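Transcription regulator PadR N-terminal domain-containing protein (Streptococcus mutans, PDB 3L7W) probably binds DNA as a dimeric PadR-family transcription regulator through its winged helix-turn-helix domain. Local coordinates at residues 13-18 and 78-83. Numbering follows the deposited sequence.
Sequences LILAIV and EKHLVY
Leu-15 and Leu-81 face each other where the helix containing 13-18 crosses the one containing 78-83, with axes 9.7 Å apart at closest approach and N-to-C directions 124° apart. This joins the first helix of the PadR winged helix-turn-helix domain to the long helix that follows the wing, 75-100; in PadR proteins such a C-terminal helix serves dimerisation.

Leu-81 provides the main reach from the long helix. Its CG lies anti to the backbone N (chi1 171°), which carries the isobutyl fork across to the backbone of the first helix. CD1 comes within 3.7 Å of Ala-16 N, and CD2 lies 3.8 Å from Leu-15 O, so the two methyls of one residue lie against the main chain at two successive residues. Ala-16 suits this place because its lone methyl lets a branched leucine come up to the backbone; its CB, 4.0 Å from Leu-81 CD1, still adds an apolar contact. Ala-16 also packs against Val-99 of the second subunit.

Leu-15 meets Leu-81 with its CB, 4.0 Å from Leu-81 CD1, and its buried branched chain also packs on Leu-50, Leu-56 and Leu-73, tying the helix contact to the hydrophobic core and the wing. His-80, whose ring stacks with that of Tyr-55, suits the partly exposed border: the ring carbon CD2 can meet a methyl although the ring also carries polar nitrogens. The Leu-15 and His-80 side chains cross at about a right angle, and Leu-15 CD2 approaches the ring obliquely, 3.7 Å from His-80 CD2.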
ATOM      1  N   LEU A  13     -10.904   0.809   1.913  1.00 27.61           N
ATOM      2  CA  LEU A  13     -11.319   0.139   3.144  1.00 28.09           C
ATOM      3  C   LEU A  13     -12.699   0.604   3.591  1.00 26.94           C
ATOM      4  O   LEU A  13     -13.540  -0.198   3.957  1.00 30.45           O
ATOM      5  CB  LEU A  13     -10.292   0.364   4.259  1.00 23.02           C
ATOM      6  CG  LEU A  13      -8.958  -0.364   3.985  1.00 27.39           C
ATOM      7  CD1 LEU A  13      -7.906   0.095   4.958  1.00 22.72           C
ATOM      8  CD2 LEU A  13      -9.133  -1.863   4.080  1.00 21.23           C
ATOM      9  N   ILE A  14     -12.921   1.910   3.582  1.00 21.07           N
ATOM     10  CA  ILE A  14     -14.198   2.439   4.025  1.00 29.64           C
ATOM     11  C   ILE A  14     -15.320   1.855   3.186  1.00 34.50           C
ATOM     12  O   ILE A  14     -16.268   1.284   3.713  1.00 28.26           O
ATOM     13  CB  ILE A  14     -14.252   3.960   3.897  1.00 24.43           C
ATOM     14  CG1 ILE A  14     -13.354   4.608   4.956  1.00 26.19           C
ATOM     15  CG2 ILE A  14     -15.681   4.430   4.046  1.00 25.48           C
ATOM     16  CD1 ILE A  14     -13.077   6.059   4.706  1.00 28.95           C
ATOM     17  N   LEU A  15     -15.210   2.001   1.873  1.00 25.63           N
ATOM     18  CA  LEU A  15     -16.240   1.471   0.992  1.00 22.63           C
ATOM     19  C   LEU A  15     -16.408  -0.022   1.208  1.00 26.42           C
ATOM     20  O   LEU A  15     -17.526  -0.528   1.232  1.00 30.16           O
ATOM     21  CB  LEU A  15     -15.891   1.761  -0.460  1.00 30.94           C
ATOM     22  CG  LEU A  15     -16.581   2.966  -1.100  1.00 36.03           C
ATOM     23  CD1 LEU A  15     -16.950   4.024  -0.080  1.00 33.51           C
ATOM     24  CD2 LEU A  15     -15.747   3.537  -2.233  1.00 32.52           C
ATOM     25  N   ALA A  16     -15.295  -0.733   1.384  1.00 27.87           N
ATOM     26  CA  ALA A  16     -15.372  -2.175   1.542  1.00 29.26           C
ATOM     27  C   ALA A  16     -16.117  -2.490   2.818  1.00 28.71           C
ATOM     28  O   ALA A  16     -16.971  -3.379   2.839  1.00 31.56           O
ATOM     29  CB  ALA A  16     -13.986  -2.817   1.554  1.00 28.90           C
ATOM     30  N   ILE A  17     -15.794  -1.752   3.877  1.00 27.24           N
ATOM     31  CA  ILE A  17     -16.400  -1.989   5.183  1.00 25.26           C
ATOM     32  C   ILE A  17     -17.889  -1.686   5.110  1.00 34.82           C
ATOM     33  O   ILE A  17     -18.724  -2.469   5.556  1.00 32.83           O
ATOM     34  CB  ILE A  17     -15.760  -1.110   6.252  1.00 22.62           C
ATOM     35  CG1 ILE A  17     -14.316  -1.564   6.513  1.00 27.28           C
ATOM     36  CG2 ILE A  17     -16.549  -1.176   7.534  1.00 29.01           C
ATOM     37  CD1 ILE A  17     -13.545  -0.621   7.380  1.00 35.28           C
ATOM     38  N   VAL A  18     -18.210  -0.544   4.518  1.00 29.68           N
ATOM     39  CA  VAL A  18     -19.579  -0.109   4.431  1.00 31.44           C
ATOM     40  C   VAL A  18     -20.368  -1.053   3.542  1.00 34.92           C
ATOM     41  O   VAL A  18     -21.573  -1.183   3.704  1.00 36.09           O
ATOM     42  CB  VAL A  18     -19.662   1.332   3.932  1.00 29.39           C
ATOM     43  CG1 VAL A  18     -21.130   1.765   3.770  1.00 30.89           C
ATOM     44  CG2 VAL A  18     -18.942   2.238   4.926  1.00 28.18           C
ATOM     45  N   GLU A  78     -20.891   1.009  -4.935  1.00 38.31           N
ATOM     46  CA  GLU A  78     -20.660  -0.395  -5.228  1.00 39.35           C
ATOM     47  C   GLU A  78     -19.827  -0.535  -6.486  1.00 44.10           C
ATOM     48  O   GLU A  78     -18.821  -1.235  -6.488  1.00 44.88           O
ATOM     49  CB  GLU A  78     -21.967  -1.178  -5.349  1.00 39.01           C
ATOM     50  CG  GLU A  78     -22.494  -1.711  -4.022  1.00 54.08           C
ATOM     51  CD  GLU A  78     -23.874  -2.354  -4.140  1.00 74.38           C
ATOM     52  OE1 GLU A  78     -24.280  -2.715  -5.270  1.00 82.70           O
ATOM     53  OE2 GLU A  78     -24.554  -2.501  -3.100  1.00 79.95           O
ATOM     54  N   LYS A  79     -20.230   0.151  -7.548  1.00 45.97           N
ATOM     55  CA  LYS A  79     -19.460   0.122  -8.782  1.00 50.14           C
ATOM     56  C   LYS A  79     -18.018   0.562  -8.521  1.00 51.52           C
ATOM     57  O   LYS A  79     -17.061  -0.054  -9.002  1.00 51.26           O
ATOM     58  CB  LYS A  79     -20.100   1.019  -9.834  1.00 56.67           C
ATOM     59  CG  LYS A  79     -19.432   0.936 -11.191  1.00 66.66           C
ATOM     60  CD  LYS A  79     -20.360   1.429 -12.288  1.00 72.79           C
ATOM     61  CE  LYS A  79     -19.781   1.124 -13.659  1.00 76.70           C
ATOM     62  NZ  LYS A  79     -20.712   1.544 -14.741  1.00 83.15           N
ATOM     63  N   HIS A  80     -17.871   1.628  -7.745  1.00 40.29           N
ATOM     64  CA  HIS A  80     -16.565   2.185  -7.457  1.00 38.89           C
ATOM     65  C   HIS A  80     -15.718   1.223  -6.627  1.00 40.05           C
ATOM     66  O   HIS A  80     -14.506   1.101  -6.844  1.00 37.89           O
ATOM     67  CB  HIS A  80     -16.710   3.500  -6.718  1.00 38.19           C
ATOM     68  CG  HIS A  80     -15.430   4.259  -6.606  1.00 40.63           C
ATOM     69  ND1 HIS A  80     -14.595   4.459  -7.682  1.00 45.98           N
ATOM     70  CD2 HIS A  80     -14.849   4.881  -5.554  1.00 40.04           C
ATOM     71  CE1 HIS A  80     -13.548   5.166  -7.295  1.00 45.10           C
ATOM     72  NE2 HIS A  80     -13.678   5.434  -6.008  1.00 43.13           N
ATOM     73  N   LEU A  81     -16.361   0.553  -5.675  1.00 30.16           N
ATOM     74  CA  LEU A  81     -15.671  -0.392  -4.817  1.00 32.24           C
ATOM     75  C   LEU A  81     -15.052  -1.527  -5.642  1.00 35.41           C
ATOM     76  O   LEU A  81     -13.961  -2.009  -5.325  1.00 31.60           O
ATOM     77  CB  LEU A  81     -16.614  -0.951  -3.755  1.00 30.43           C
ATOM     78  CG  LEU A  81     -16.064  -2.115  -2.926  1.00 34.69           C
ATOM     79  CD1 LEU A  81     -14.806  -1.681  -2.175  1.00 27.22           C
ATOM     80  CD2 LEU A  81     -17.120  -2.638  -1.962  1.00 32.23           C
ATOM     81  N   VAL A  82     -15.752  -1.937  -6.699  1.00 36.12           N
ATOM     82  CA  VAL A  82     -15.280  -2.991  -7.602  1.00 36.84           C
ATOM     83  C   VAL A  82     -13.998  -2.551  -8.264  1.00 41.30           C
ATOM     84  O   VAL A  82     -13.028  -3.311  -8.355  1.00 47.62           O
ATOM     85  CB  VAL A  82     -16.298  -3.275  -8.723  1.00 43.84           C
ATOM     86  CG1 VAL A  82     -15.619  -3.961  -9.905  1.00 43.12           C
ATOM     87  CG2 VAL A  82     -17.454  -4.100  -8.193  1.00 39.76           C
ATOM     88  N   TYR A  83     -14.008  -1.313  -8.736  1.00 34.65           N
ATOM     89  CA  TYR A  83     -12.828  -0.718  -9.322  1.00 33.60           C
ATOM     90  C   TYR A  83     -11.659  -0.711  -8.314  1.00 37.37           C
ATOM     91  O   TYR A  83     -10.561  -1.187  -8.623  1.00 39.62           O
ATOM     92  CB  TYR A  83     -13.139   0.694  -9.820  1.00 33.12           C
ATOM     93  CG  TYR A  83     -11.906   1.444 -10.224  1.00 39.00           C
ATOM     94  CD1 TYR A  83     -11.264   1.158 -11.420  1.00 43.27           C
ATOM     95  CD2 TYR A  83     -11.352   2.406  -9.389  1.00 39.62           C
ATOM     96  CE1 TYR A  83     -10.107   1.824 -11.781  1.00 42.45           C
ATOM     97  CE2 TYR A  83     -10.209   3.084  -9.744  1.00 42.53           C
ATOM     98  CZ  TYR A  83      -9.585   2.784 -10.942  1.00 43.89           C
ATOM     99  OH  TYR A  83      -8.435   3.454 -11.299  1.00 52.25           O
TER